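Local coordinates for precorrin-3 methylase (Rhodobacter capsulatus, PDB 3NUT), which probably transfers a methyl group from S-adenosyl-L-methionine to a precorrin intermediate on the pathway to cobalamin (vitamin B12), at residues 158-161 with 165-168; 138-143 with 154-159; 43-48 with 82-87. One frame throughout, in Å; residues are numbered along the deposited sequence.

Interaction 1 (158-161 with 165-168)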
loop_
_atom_site.group_PDB
_atom_site.type_symbol
_atom_site.label_atom_id
_atom_site.label_comp_id
_atom_site.label_asym_id
_atom_site.label_seq_id
_atom_site.Cartn_x
_atom_site.Cartn_y
_atom_site.Cartn_z
ATOM N N HIS A 158 -19.197 -6.428 3.067
ATOM C CA HIS A 158 -18.892 -6.427 1.643
ATOM C C HIS A 158 -17.480 -6.917 1.260
ATOM O O HIS A 158 -17.279 -7.467 0.172
ATOM C CB HIS A 158 -19.186 -5.069 1.052
ATOM C CG HIS A 158 -20.643 -4.824 0.877
ATOM N ND1 HIS A 158 -21.363 -5.369 -0.163
ATOM C CD2 HIS A 158 -21.527 -4.130 1.629
ATOM C CE1 HIS A 158 -22.628 -5.007 -0.055
ATOM N NE2 HIS A 158 -22.752 -4.252 1.023
ATOM N N ALA A 159 -16.517 -6.734 2.152
ATOM C CA ALA A 159 -15.159 -7.192 1.901
ATOM C C ALA A 159 -15.184 -8.713 2.069
ATOM O O ALA A 159 -14.619 -9.453 1.270
ATOM C CB ALA A 159 -14.179 -6.535 2.886
ATOM N N ALA A 160 -15.893 -9.156 3.100
ATOM C CA ALA A 160 -16.153 -10.561 3.320
ATOM C C ALA A 160 -16.792 -11.207 2.100
ATOM O O ALA A 160 -16.336 -12.262 1.658
ATOM C CB ALA A 160 -17.021 -10.764 4.564
ATOM N N ARG A 161 -17.821 -10.570 1.541
ATOM C CA ARG A 161 -18.627 -11.209 0.493
ATOM C C ARG A 161 -17.950 -11.203 -0.866
ATOM O O ARG A 161 -18.131 -12.130 -1.650
ATOM C CB ARG A 161 -20.050 -10.616 0.415
ATOM C CG ARG A 161 -20.952 -10.972 1.604
ATOM C CD ARG A 161 -22.263 -10.176 1.597
ATOM N NE ARG A 161 -22.923 -10.183 2.909
ATOM C CZ ARG A 161 -24.015 -9.473 3.212
ATOM N NH1 ARG A 161 -24.575 -8.688 2.306
ATOM N NH2 ARG A 161 -24.536 -9.527 4.430
ATOM N N ALA A 165 -9.157 -10.111 0.598
ATOM C CA ALA A 165 -8.309 -10.222 1.765
ATOM C C ALA A 165 -8.400 -8.853 2.438
ATOM O O ALA A 165 -8.831 -7.880 1.804
ATOM C CB ALA A 165 -6.852 -10.584 1.366
ATOM N N MET A 166 -8.055 -8.755 3.713
ATOM C CA MET A 166 -8.198 -7.451 4.390
ATOM C C MET A 166 -7.100 -7.104 5.377
ATOM O O MET A 166 -6.480 -7.989 6.009
ATOM C CB MET A 166 -9.529 -7.325 5.133
ATOM C CG MET A 166 -10.637 -8.258 4.720
ATOM S SD MET A 166 -11.952 -8.094 5.934
ATOM C CE MET A 166 -13.113 -9.322 5.340
ATOM N N ALA A 167 -6.902 -5.809 5.552
ATOM C CA ALA A 167 -6.028 -5.327 6.586
ATOM C C ALA A 167 -6.723 -4.300 7.468
ATOM O O ALA A 167 -7.371 -3.369 6.980
ATOM C CB ALA A 167 -4.760 -4.752 5.985
ATOM N N PHE A 168 -6.558 -4.465 8.774
ATOM C CA PHE A 168 -7.171 -3.579 9.768
ATOM C C PHE A 168 -6.171 -2.627 10.402
ATOM O O PHE A 168 -5.212 -3.061 11.018
ATOM C CB PHE A 168 -7.879 -4.399 10.866
ATOM C CG PHE A 168 -8.981 -5.291 10.342
ATOM C CD1 PHE A 168 -9.840 -4.839 9.329
ATOM C CD2 PHE A 168 -9.162 -6.576 10.858
ATOM C CE1 PHE A 168 -10.856 -5.652 8.839
ATOM C CE2 PHE A 168 -10.194 -7.406 10.377
ATOM C CZ PHE A 168 -11.031 -6.947 9.363
#
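Buried apolar packing joins Met166, on an inner strand of a mixed sheet, to Ala159 and Ala160 in the final turn of the helix that leads into that strand through a short loop. Almost all of it is made by one methyl group. Met166 CE sits 3.6 Å from the backbone N of Ala160 and 3.9 Å from Ala159 CB, and it also approaches Ala160 CB at 4.2 Å. Its sulfur adds a looser contact, SD lying 4.1 Å from Ala159 CB. Beyond CG the methionine is extended (chi2 170°, chi3 -177°), and this stretches it across to the helix, where the small Ala159 faces the strand and Ala160 offers its backbone N. Strand 137-141, helix 149-161 and strand 165-169 form a beta-alpha-beta unit, and the contact lies where the helix hands the chain to the second strand. Around the thioether, Leu187 of helix 179-190, Val231 of strand 227-231 and Cys138 supply further apolar neighbours. The strand is tied into its sheet by backbone hydrogen bonds: Ala167 pairs with Cys138 and Ile140 on one neighbouring strand, while Met166 pairs with Val231 on another.

Interaction 2 (138-143 with 154-159)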
loop_
_atom_site.group_PDB
_atom_site.type_symbol
_atom_site.label_atom_id
_atom_site.label_comp_id
_atom_site.label_asym_id
_atom_site.label_seq_id
_atom_site.Cartn_x
_atom_site.Cartn_y
_atom_site.Cartn_z
ATOM N N CYS A 138 -8.291 -5.193 0.744
ATOM C CA CYS A 138 -8.730 -3.857 1.131
ATOM C C CYS A 138 -8.139 -3.430 2.464
ATOM O O CYS A 138 -7.725 -4.269 3.270
ATOM C CB CYS A 138 -10.249 -3.801 1.182
ATOM S SG CYS A 138 -10.936 -4.866 2.440
ATOM N N ALA A 139 -8.095 -2.124 2.695
ATOM C CA ALA A 139 -7.586 -1.576 3.938
ATOM C C ALA A 139 -8.726 -0.924 4.687
ATOM O O ALA A 139 -9.522 -0.178 4.107
ATOM C CB ALA A 139 -6.473 -0.563 3.665
ATOM N N ILE A 140 -8.811 -1.201 5.975
ATOM C CA ILE A 140 -9.966 -0.765 6.748
ATOM C C ILE A 140 -9.540 -0.225 8.107
ATOM O O ILE A 140 -8.820 -0.891 8.868
ATOM C CB ILE A 140 -11.024 -1.912 6.919
ATOM C CG1 ILE A 140 -11.622 -2.327 5.561
ATOM C CG2 ILE A 140 -12.147 -1.475 7.853
ATOM C CD1 ILE A 140 -12.495 -3.627 5.593
ATOM N N ASN A 141 -9.986 0.981 8.410
ATOM C CA ASN A 141 -9.686 1.594 9.688
ATOM C C ASN A 141 -10.772 1.207 10.706
ATOM O O ASN A 141 -11.956 1.486 10.491
ATOM C CB ASN A 141 -9.629 3.107 9.483
ATOM C CG ASN A 141 -9.309 3.871 10.738
ATOM O OD1 ASN A 141 -8.722 3.346 11.692
ATOM N ND2 ASN A 141 -9.677 5.149 10.738
ATOM N N LEU A 142 -10.368 0.566 11.799
ATOM C CA LEU A 142 -11.314 0.085 12.833
ATOM C C LEU A 142 -11.455 1.001 14.052
ATOM O O LEU A 142 -12.174 0.657 14.992
ATOM C CB LEU A 142 -10.935 -1.314 13.335
ATOM C CG LEU A 142 -10.729 -2.491 12.384
ATOM C CD1 LEU A 142 -10.704 -3.753 13.198
ATOM C CD2 LEU A 142 -11.793 -2.598 11.308
ATOM N N SER A 143 -10.749 2.135 14.059
ATOM C CA SER A 143 -10.897 3.116 15.134
ATOM C C SER A 143 -11.367 4.454 14.614
ATOM O O SER A 143 -10.980 5.495 15.143
ATOM C CB SER A 143 -9.596 3.304 15.919
ATOM O OG SER A 143 -9.216 2.103 16.560
ATOM N N LYS A 154 -21.063 -2.154 7.162
ATOM C CA LYS A 154 -21.299 -2.238 5.719
ATOM C C LYS A 154 -19.986 -2.562 4.970
ATOM O O LYS A 154 -19.989 -3.309 3.977
ATOM C CB LYS A 154 -21.949 -0.944 5.202
ATOM C CG LYS A 154 -22.044 -0.814 3.666
ATOM C CD LYS A 154 -22.633 0.528 3.216
ATOM C CE LYS A 154 -21.631 1.675 3.379
ATOM N NZ LYS A 154 -22.141 2.962 2.761
ATOM N N ARG A 155 -18.870 -2.028 5.472
ATOM C CA ARG A 155 -17.577 -2.238 4.839
ATOM C C ARG A 155 -17.118 -3.666 5.102
ATOM O O ARG A 155 -16.707 -4.363 4.171
ATOM C CB ARG A 155 -16.518 -1.229 5.329
ATOM C CG ARG A 155 -16.765 0.220 4.917
ATOM C CD ARG A 155 -16.147 0.560 3.560
ATOM N NE ARG A 155 -16.569 1.850 3.003
ATOM C CZ ARG A 155 -16.303 3.039 3.556
ATOM N NH1 ARG A 155 -15.628 3.103 4.714
ATOM N NH2 ARG A 155 -16.708 4.168 2.948
ATOM N N LEU A 156 -17.195 -4.096 6.361
ATOM C CA LEU A 156 -16.756 -5.447 6.713
ATOM C C LEU A 156 -17.459 -6.509 5.892
ATOM O O LEU A 156 -16.810 -7.295 5.235
ATOM C CB LEU A 156 -16.963 -5.741 8.190
ATOM C CG LEU A 156 -15.893 -5.441 9.236
ATOM C CD1 LEU A 156 -14.468 -5.348 8.651
ATOM C CD2 LEU A 156 -16.265 -4.201 9.972
ATOM N N ARG A 157 -18.791 -6.501 5.903
ATOM C CA ARG A 157 -19.582 -7.538 5.205
ATOM C C ARG A 157 -19.359 -7.588 3.698
ATOM O O ARG A 157 -19.319 -8.680 3.114
ATOM C CB ARG A 157 -21.084 -7.431 5.531
ATOM C CG ARG A 157 -21.389 -7.537 7.023
ATOM C CD ARG A 157 -22.891 -7.606 7.288
ATOM N NE ARG A 157 -23.144 -7.798 8.708
ATOM C CZ ARG A 157 -23.144 -8.979 9.312
ATOM N NH1 ARG A 157 -22.927 -10.077 8.605
ATOM N NH2 ARG A 157 -23.361 -9.059 10.619
ATOM N N HIS A 158 -19.197 -6.428 3.067
ATOM C CA HIS A 158 -18.892 -6.427 1.643
ATOM C C HIS A 158 -17.480 -6.917 1.260
ATOM O O HIS A 158 -17.279 -7.467 0.172
ATOM C CB HIS A 158 -19.186 -5.069 1.052
ATOM C CG HIS A 158 -20.643 -4.824 0.877
ATOM N ND1 HIS A 158 -21.363 -5.369 -0.163
ATOM C CD2 HIS A 158 -21.527 -4.130 1.629
ATOM C CE1 HIS A 158 -22.628 -5.007 -0.055
ATOM N NE2 HIS A 158 -22.752 -4.252 1.023
ATOM N N ALA A 159 -16.517 -6.734 2.152
ATOM C CA ALA A 159 -15.159 -7.192 1.901
ATOM C C ALA A 159 -15.184 -8.713 2.069
ATOM O O ALA A 159 -14.619 -9.453 1.270
ATOM C CB ALA A 159 -14.179 -6.535 2.886
#
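Asn141 OD1, at the end of strand 137-141, receives two N-H groups: the ND2 of Asn170 and, in a weak but nearly straight bond of 3.3 Å, the backbone N of Ser143. Strand 137-141, which leads toward the S-adenosyl-L-homocysteine site, is packed on one face by helix 149-161, the next element of this beta-alpha-beta unit. Asn170 in turn binds the ligand through its own OD1, so Asn141 belongs to the second shell of the pocket and may steady the orientation of that amide. Behind it the strand and helix segments run nearly antiparallel, at 157°, with their axes 10.1 Å apart, as expected of a helix carrying the chain back along a sheet. Cys138 and Ile140, alternate residues of the strand, point toward the helix. Ile140 has CG1 beside its backbone N and anti to the carbonyl carbon (chi1 -64°), which extends CD1 toward the helix; there it meets Leu156 CD1 at 4.0 Å, the two side chains crossing obliquely, and comes within 4.3 Å of Ala159 CB. Phe168 of the adjacent strand also packs on Leu156. At this edge the sheet runs on into the second subunit, whose antiparallel strand pairs with Cys138 and Ala139. Asp136 of that subunit bridges both elements, OD1 accepting from Asn141 N and OD2 pairing with Arg155 NH1. That carboxylate thus links strand and helix from outside the chain. His158 meets His158 of the second subunit, with an ND1-to-ND1 hydrogen bond. At the start of the strand segment, Cys138 turns its sulfur between backbone N and carbonyl carbon (chi1 64°), bringing SG to 3.7 Å from Ala159 CB.

Interaction 3 (43-48 with 82-87). With SAH (S-adenosyl-L-homocysteine), chain E.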
loop_
_atom_site.group_PDB
_atom_site.type_symbol
_atom_site.label_atom_id
_atom_site.label_comp_id
_atom_site.label_asym_id
_atom_site.label_seq_id
_atom_site.Cartn_x
_atom_site.Cartn_y
_atom_site.Cartn_z
ATOM N N PRO A 43 8.912 11.876 19.057
ATOM C CA PRO A 43 9.738 10.647 19.085
ATOM C C PRO A 43 10.056 10.093 17.674
ATOM O O PRO A 43 11.110 9.526 17.481
ATOM C CB PRO A 43 8.888 9.671 19.894
ATOM C CG PRO A 43 8.102 10.551 20.809
ATOM C CD PRO A 43 7.788 11.805 20.014
ATOM N N TYR A 44 9.196 10.334 16.688
ATOM C CA TYR A 44 9.522 10.000 15.290
ATOM C C TYR A 44 10.752 10.699 14.724
ATOM O O TYR A 44 11.412 10.167 13.844
ATOM C CB TYR A 44 8.359 10.285 14.350
ATOM C CG TYR A 44 7.142 9.420 14.557
ATOM C CD1 TYR A 44 7.235 8.178 15.191
ATOM C CD2 TYR A 44 5.878 9.858 14.125
ATOM C CE1 TYR A 44 6.118 7.391 15.372
ATOM C CE2 TYR A 44 4.742 9.074 14.307
ATOM C CZ TYR A 44 4.885 7.843 14.923
ATOM O OH TYR A 44 3.771 7.081 15.118
ATOM N N VAL A 45 11.047 11.899 15.208
ATOM C CA VAL A 45 12.105 12.697 14.612
ATOM C C VAL A 45 13.098 13.228 15.643
ATOM O O VAL A 45 13.856 14.174 15.372
ATOM C CB VAL A 45 11.511 13.838 13.753
ATOM C CG1 VAL A 45 10.698 13.253 12.587
ATOM C CG2 VAL A 45 10.641 14.782 14.588
ATOM N N ALA A 46 13.104 12.599 16.817
ATOM C CA ALA A 46 14.019 12.959 17.925
ATOM C C ALA A 46 15.488 13.124 17.532
ATOM O O ALA A 46 16.166 13.970 18.108
ATOM C CB ALA A 46 13.883 11.955 19.116
ATOM N N ARG A 47 15.971 12.352 16.552
ATOM C CA ARG A 47 17.379 12.431 16.115
ATOM C C ARG A 47 17.644 13.239 14.827
ATOM O O ARG A 47 18.710 13.123 14.223
ATOM C CB ARG A 47 17.986 11.036 15.999
ATOM C CG ARG A 47 18.053 10.243 17.349
ATOM C CD ARG A 47 18.127 8.746 17.085
ATOM N NE ARG A 47 17.324 8.410 15.903
ATOM C CZ ARG A 47 17.541 7.364 15.105
ATOM N NH1 ARG A 47 18.532 6.511 15.367
ATOM N NH2 ARG A 47 16.761 7.173 14.040
ATOM N N ILE A 48 16.672 14.057 14.417
ATOM C CA ILE A 48 16.878 15.022 13.337
ATOM C C ILE A 48 18.187 15.793 13.550
ATOM O O ILE A 48 18.483 16.241 14.671
ATOM C CB ILE A 48 15.687 16.021 13.249
ATOM C CG1 ILE A 48 15.820 16.963 12.039
ATOM C CG2 ILE A 48 15.534 16.834 14.565
ATOM C CD1 ILE A 48 15.761 16.293 10.706
ATOM N N VAL A 82 7.505 20.469 6.794
ATOM C CA VAL A 82 7.264 19.052 6.584
ATOM C C VAL A 82 6.340 18.570 7.688
ATOM O O VAL A 82 6.659 18.680 8.866
ATOM C CB VAL A 82 8.572 18.199 6.632
ATOM C CG1 VAL A 82 8.241 16.693 6.495
ATOM C CG2 VAL A 82 9.575 18.647 5.528
ATOM N N VAL A 83 5.194 18.027 7.307
ATOM C CA VAL A 83 4.286 17.463 8.288
ATOM C C VAL A 83 4.524 15.962 8.188
ATOM O O VAL A 83 4.480 15.380 7.093
ATOM C CB VAL A 83 2.804 17.805 7.970
ATOM C CG1 VAL A 83 1.862 17.043 8.904
ATOM C CG2 VAL A 83 2.562 19.322 8.018
ATOM N N VAL A 84 4.796 15.317 9.312
ATOM C CA VAL A 84 5.166 13.905 9.241
ATOM C C VAL A 84 4.049 12.938 9.685
ATOM O O VAL A 84 3.315 13.215 10.632
ATOM C CB VAL A 84 6.509 13.633 9.971
ATOM C CG1 VAL A 84 7.675 14.219 9.155
ATOM C CG2 VAL A 84 6.508 14.236 11.411
ATOM N N SER A 85 3.942 11.806 8.983
ATOM C CA SER A 85 3.095 10.688 9.383
ATOM C C SER A 85 3.873 9.404 9.362
ATOM O O SER A 85 4.733 9.208 8.508
ATOM C CB SER A 85 1.956 10.513 8.393
ATOM O OG SER A 85 0.934 11.437 8.702
ATOM N N SER A 86 3.521 8.479 10.232
ATOM C CA SER A 86 4.095 7.139 10.118
ATOM C C SER A 86 3.540 6.523 8.831
ATOM O O SER A 86 2.519 6.994 8.308
ATOM C CB SER A 86 3.774 6.278 11.357
ATOM O OG SER A 86 2.387 6.022 11.402
ATOM N N GLY A 87 4.213 5.496 8.321
ATOM C CA GLY A 87 3.722 4.765 7.163
ATOM C C GLY A 87 3.675 5.648 5.931
ATOM O O GLY A 87 4.638 6.382 5.640
HETATM N N SAH E . -0.270 6.189 7.778
HETATM C CA SAH E . -0.128 4.926 8.565
HETATM C CB SAH E . -1.471 4.516 9.190
HETATM C CG SAH E . -1.825 5.401 10.386
HETATM S SD SAH E . -3.011 4.662 11.485
HETATM C C SAH E . 0.323 3.905 7.587
HETATM O O SAH E . 0.252 4.259 6.418
HETATM O OXT SAH E . 0.748 2.768 7.876
HETATM C "C5'" SAH E . -1.965 3.878 12.691
HETATM C "C4'" SAH E . -2.197 2.354 12.727
HETATM O "O4'" SAH E . -1.402 1.732 11.709
HETATM C "C3'" SAH E . -1.819 1.627 14.026
HETATM O "O3'" SAH E . -2.891 1.512 14.973
HETATM C "C2'" SAH E . -1.446 0.240 13.549
HETATM O "O2'" SAH E . -2.612 -0.574 13.301
HETATM C "C1'" SAH E . -0.812 0.519 12.201
HETATM N N9 SAH E . 0.663 0.627 12.299
HETATM C C8 SAH E . 1.413 1.731 12.113
HETATM N N7 SAH E . 2.739 1.431 12.269
HETATM C C5 SAH E . 2.852 0.110 12.560
HETATM C C6 SAH E . 3.946 -0.871 12.836
HETATM N N6 SAH E . 5.255 -0.509 12.849
HETATM N N1 SAH E . 3.610 -2.160 13.095
HETATM C C2 SAH E . 2.321 -2.558 13.097
HETATM N N3 SAH E . 1.285 -1.720 12.854
HETATM C C4 SAH E . 1.478 -0.403 12.586
#
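The S-adenosyl-L-homocysteine pocket is bordered here by the turn that follows strand 80-85, and Tyr44, from the loop after strand 37-40, leans against that turn. The phenol end of Tyr44 does the touching: OH lies 3.8 Å from Ser86 CB and CZ 4.0 Å from the same atom, the methylene approaching the ring obliquely. The phenol oxygen has its polar partner beyond, in Asn61 ND2. Ser86 stands between tyrosine and ligand. With chi1 at 67° its OG lies between backbone N and carbonyl carbon, 4.1 Å from Tyr44 OH and 3.9 Å from CA of the ligand, while its backbone O accepts a 3.0 Å hydrogen bond from the ligand's amino N. Next to it Gly87 adopts a positive phi, and Gly87 CA comes to 3.5 Å from SAH C, the ligand's carboxylate carbon, so the main chain itself lies against the ligand. Farther from the pocket, Val45, which opens a type I turn closed by the bond from Ile48 N to Val45 O, only loosely meets the strand, its CG1 4.5 Å from Val84 CG2. Tyr44 therefore meets Ser86 by packing alone; of these two segments, it is the backbone O of Ser86 that holds the amino N, so that bond does not depend on the serine hydroxyl.

How the interactions relate
Interactions 1 and 2 are successive halves of one unit: both use helix 149-161, share Ala159, and reach neighbouring parallel strands, with Phe168 packing on Leu142 between them. Both are buried and apolar, and both lie close to the second subunit, which adds polar links around interaction 2, notably through Asp136. Interaction 3 is about 30 Å from interaction 1, centre to centre, on the far side of the chain's centre and in another sheet. It is only partly buried and mixes a phenol and a serine with valines. In interactions 1 and 2 helix meets sheet through methyl and sulfur contacts, whereas by the ligand a backbone carbonyl and a glycine do the touching. Interaction 2 approaches the same ligand indirectly, through Asn170.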